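Local atomic coordinates of protein-glutamine gamma-glutamyltransferase (Pseudomonas aeruginosa PAO1, PDB entry 6G49), a protein that shows transglutaminase activity in vitro through its periplasmic domain, is critical for the viability of the bacterium and might serve an essential cell-wall function. Residues 171-179 with 252-262. Sequence-based numbering, arbitrary orientation.
Sequences RTRWRNLQL and FVLRAAGIPAR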
# COMPACT_ATOMS: atom_id res chain seq x y z
N ARG A 171 17.61 -10.99 -4.32
CA ARG A 171 17.85 -9.74 -3.63
C ARG A 171 16.51 -9.17 -3.13
O ARG A 171 16.46 -8.66 -2.02
CB ARG A 171 18.57 -8.73 -4.50
CG ARG A 171 20.01 -9.11 -4.84
CD ARG A 171 20.50 -8.24 -6.00
NE ARG A 171 19.61 -8.33 -7.14
CZ ARG A 171 19.79 -7.72 -8.31
NH1 ARG A 171 20.81 -6.89 -8.47
NH2 ARG A 171 18.95 -7.93 -9.31
N THR A 172 15.49 -9.22 -3.98
CA THR A 172 14.15 -8.72 -3.61
C THR A 172 13.56 -9.53 -2.45
O THR A 172 12.99 -9.02 -1.49
CB THR A 172 13.22 -8.74 -4.82
OG1 THR A 172 13.89 -7.97 -5.81
CG2 THR A 172 11.91 -8.07 -4.47
N ARG A 173 13.71 -10.85 -2.55
CA ARG A 173 13.29 -11.75 -1.49
C ARG A 173 13.98 -11.38 -0.16
O ARG A 173 13.32 -11.26 0.87
CB ARG A 173 13.51 -13.20 -1.89
CG ARG A 173 12.86 -14.22 -0.99
CD ARG A 173 13.09 -15.63 -1.57
NE ARG A 173 12.31 -16.65 -0.97
CZ ARG A 173 12.10 -17.81 -1.59
NH1 ARG A 173 12.61 -17.99 -2.80
NH2 ARG A 173 11.39 -18.73 -1.01
N TRP A 174 15.32 -11.25 -0.17
CA TRP A 174 16.08 -10.96 0.99
C TRP A 174 15.66 -9.62 1.60
O TRP A 174 15.48 -9.47 2.83
CB TRP A 174 17.58 -10.96 0.69
CG TRP A 174 18.46 -11.10 1.89
CD1 TRP A 174 19.14 -10.16 2.60
CD2 TRP A 174 18.71 -12.35 2.54
NE1 TRP A 174 19.79 -10.77 3.66
CE2 TRP A 174 19.51 -12.09 3.67
CE3 TRP A 174 18.33 -13.66 2.24
CZ2 TRP A 174 20.01 -13.13 4.47
CZ3 TRP A 174 18.81 -14.68 3.04
CH2 TRP A 174 19.62 -14.39 4.13
N ARG A 175 15.54 -8.61 0.75
CA ARG A 175 15.19 -7.25 1.17
C ARG A 175 13.83 -7.26 1.89
O ARG A 175 13.68 -6.54 2.87
CB ARG A 175 15.12 -6.36 -0.08
CG ARG A 175 14.46 -5.02 0.16
CD ARG A 175 14.35 -4.29 -1.17
NE ARG A 175 15.62 -3.77 -1.60
CZ ARG A 175 15.78 -2.89 -2.59
NH1 ARG A 175 14.70 -2.52 -3.27
NH2 ARG A 175 16.98 -2.32 -2.80
N ASN A 176 12.91 -8.11 1.41
CA ASN A 176 11.56 -8.13 1.92
C ASN A 176 11.37 -9.10 3.08
O ASN A 176 10.24 -9.40 3.45
CB ASN A 176 10.57 -8.29 0.78
CG ASN A 176 10.43 -7.00 0.03
OD1 ASN A 176 9.92 -6.04 0.59
ND2 ASN A 176 11.03 -6.90 -1.15
N LEU A 177 12.50 -9.60 3.63
CA LEU A 177 12.50 -10.31 4.89
C LEU A 177 13.25 -9.54 5.98
O LEU A 177 13.41 -10.10 7.09
CB LEU A 177 13.08 -11.71 4.63
CG LEU A 177 12.15 -12.65 3.89
CD1 LEU A 177 12.92 -13.84 3.33
CD2 LEU A 177 10.93 -13.12 4.67
N GLN A 178 13.67 -8.32 5.69
CA GLN A 178 14.46 -7.48 6.57
C GLN A 178 13.65 -7.02 7.78
O GLN A 178 12.56 -6.49 7.61
CB GLN A 178 14.96 -6.23 5.85
CG GLN A 178 15.75 -5.24 6.68
CD GLN A 178 14.86 -4.20 7.33
OE1 GLN A 178 13.93 -3.70 6.66
NE2 GLN A 178 15.14 -3.85 8.61
N LEU A 179 14.20 -7.19 8.98
CA LEU A 179 13.70 -6.54 10.20
C LEU A 179 14.89 -6.14 11.05
O LEU A 179 15.94 -6.79 10.97
CB LEU A 179 12.82 -7.46 11.04
CG LEU A 179 11.47 -7.80 10.43
CD1 LEU A 179 10.73 -8.84 11.23
CD2 LEU A 179 10.62 -6.57 10.24
N PHE A 252 5.35 -6.39 9.28
CA PHE A 252 6.31 -6.83 10.31
C PHE A 252 6.10 -8.30 10.64
O PHE A 252 7.06 -9.10 10.60
CB PHE A 252 6.21 -5.97 11.56
CG PHE A 252 7.21 -6.34 12.61
CD1 PHE A 252 7.03 -7.46 13.40
CD2 PHE A 252 8.32 -5.56 12.79
CE1 PHE A 252 7.98 -7.82 14.35
CE2 PHE A 252 9.29 -5.90 13.75
CZ PHE A 252 9.09 -7.01 14.54
N VAL A 253 4.86 -8.66 10.99
CA VAL A 253 4.57 -10.02 11.45
C VAL A 253 4.82 -11.01 10.32
O VAL A 253 5.41 -12.08 10.54
CB VAL A 253 3.16 -10.15 12.04
CG1 VAL A 253 2.82 -11.60 12.38
CG2 VAL A 253 3.05 -9.30 13.26
N LEU A 254 4.45 -10.66 9.07
CA LEU A 254 4.69 -11.56 7.93
C LEU A 254 6.19 -11.79 7.74
O LEU A 254 6.63 -12.96 7.57
CB LEU A 254 4.04 -11.02 6.65
CG LEU A 254 2.51 -11.00 6.62
CD1 LEU A 254 2.04 -10.38 5.33
CD2 LEU A 254 1.89 -12.38 6.80
N ARG A 255 6.99 -10.75 7.80
CA ARG A 255 8.40 -10.90 7.60
C ARG A 255 8.98 -11.74 8.73
O ARG A 255 9.90 -12.60 8.47
CB ARG A 255 9.12 -9.57 7.65
CG ARG A 255 8.86 -8.70 6.43
CD ARG A 255 9.80 -7.53 6.39
NE ARG A 255 9.61 -6.74 5.16
CZ ARG A 255 10.36 -5.76 4.73
NH1 ARG A 255 11.38 -5.28 5.45
NH2 ARG A 255 10.10 -5.25 3.51
N ALA A 256 8.50 -11.53 9.95
CA ALA A 256 9.02 -12.30 11.12
C ALA A 256 8.61 -13.76 11.00
O ALA A 256 9.31 -14.62 11.62
CB ALA A 256 8.61 -11.68 12.41
N ALA A 257 7.57 -14.09 10.27
CA ALA A 257 7.12 -15.45 10.02
C ALA A 257 7.78 -16.06 8.77
O ALA A 257 7.40 -17.12 8.34
CB ALA A 257 5.63 -15.50 9.83
N GLY A 258 8.69 -15.33 8.12
CA GLY A 258 9.41 -15.81 6.95
C GLY A 258 8.69 -15.64 5.63
O GLY A 258 9.07 -16.25 4.67
N ILE A 259 7.71 -14.71 5.55
CA ILE A 259 6.93 -14.42 4.35
C ILE A 259 7.41 -13.06 3.85
O ILE A 259 7.27 -12.07 4.58
CB ILE A 259 5.41 -14.43 4.62
CG1 ILE A 259 4.95 -15.80 5.12
CG2 ILE A 259 4.67 -14.01 3.35
CD1 ILE A 259 3.53 -15.90 5.55
N PRO A 260 7.98 -12.95 2.63
CA PRO A 260 8.42 -11.64 2.15
C PRO A 260 7.18 -10.74 1.99
O PRO A 260 6.15 -11.20 1.51
CB PRO A 260 9.09 -11.94 0.80
CG PRO A 260 9.40 -13.43 0.88
CD PRO A 260 8.22 -14.02 1.63
N ALA A 261 7.32 -9.51 2.50
CA ALA A 261 6.16 -8.59 2.54
C ALA A 261 6.68 -7.18 2.52
O ALA A 261 7.78 -6.91 3.02
CB ALA A 261 5.33 -8.85 3.78
N ARG A 262 5.84 -6.24 2.02
CA ARG A 262 6.24 -4.85 2.01
C ARG A 262 4.97 -4.01 2.14
O ARG A 262 3.87 -4.51 1.90
CB ARG A 262 7.09 -4.45 0.78
CG ARG A 262 6.41 -4.76 -0.54
CD ARG A 262 7.38 -4.55 -1.70
NE ARG A 262 6.79 -5.02 -2.94
CZ ARG A 262 7.47 -5.49 -4.00
NH1 ARG A 262 8.81 -5.53 -4.00
NH2 ARG A 262 6.78 -5.90 -5.07
O HOH W 1 12.61 -12.17 8.58
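Arg255 runs along the turn that ends helix 170-175, one face of its guanidinium against the backbone of Asn176, whose C sits 3.5 Å from the plane, nearer the rim than the centre. Its CG is anti to the carbonyl carbon (chi1 -72°) and the chain is straight from there to NE, which carries the guanidinium across to Asn176 and Gln178. At the edge of the same group, NH1 donates to Gln178 O at 2.7 Å, in the carbonyl plane and on a lone pair. NE and NH2 together grip Ala261 O side-on, so bonds to both segments fix the rotation of the guanidinium; NH2 also reaches Glu79 O. Asn176 O takes the N-H of Ala261 (N to O 3.1 Å), again on a lone pair, with a CA-H...O contact from Pro260 alongside. The amide of Asn176 stands almost upright to the guanidinium, planes 80° apart, and its ND2 turns back to Thr172 O and out to Glu79. Leu177 runs alongside the Pro260 ring in the same direction, its CD2 3.5 Å from Gly258 C where a Schellman motif closes helix 243-256. A water donates to both Leu177 O and Arg255 O. Further along, Leu179 sets CD1 over the centre of the Phe252 ring, a CH-pi contact 4.1 Å from the centroid. Within the periplasmic domain, away from the probable catalytic residues, this packing seats the end of helix 170-175 on the transglutaminase-like part: the last turn of helix 243-256, flanked by helix 185-197, and strand 261-265, paired with strand 286-294.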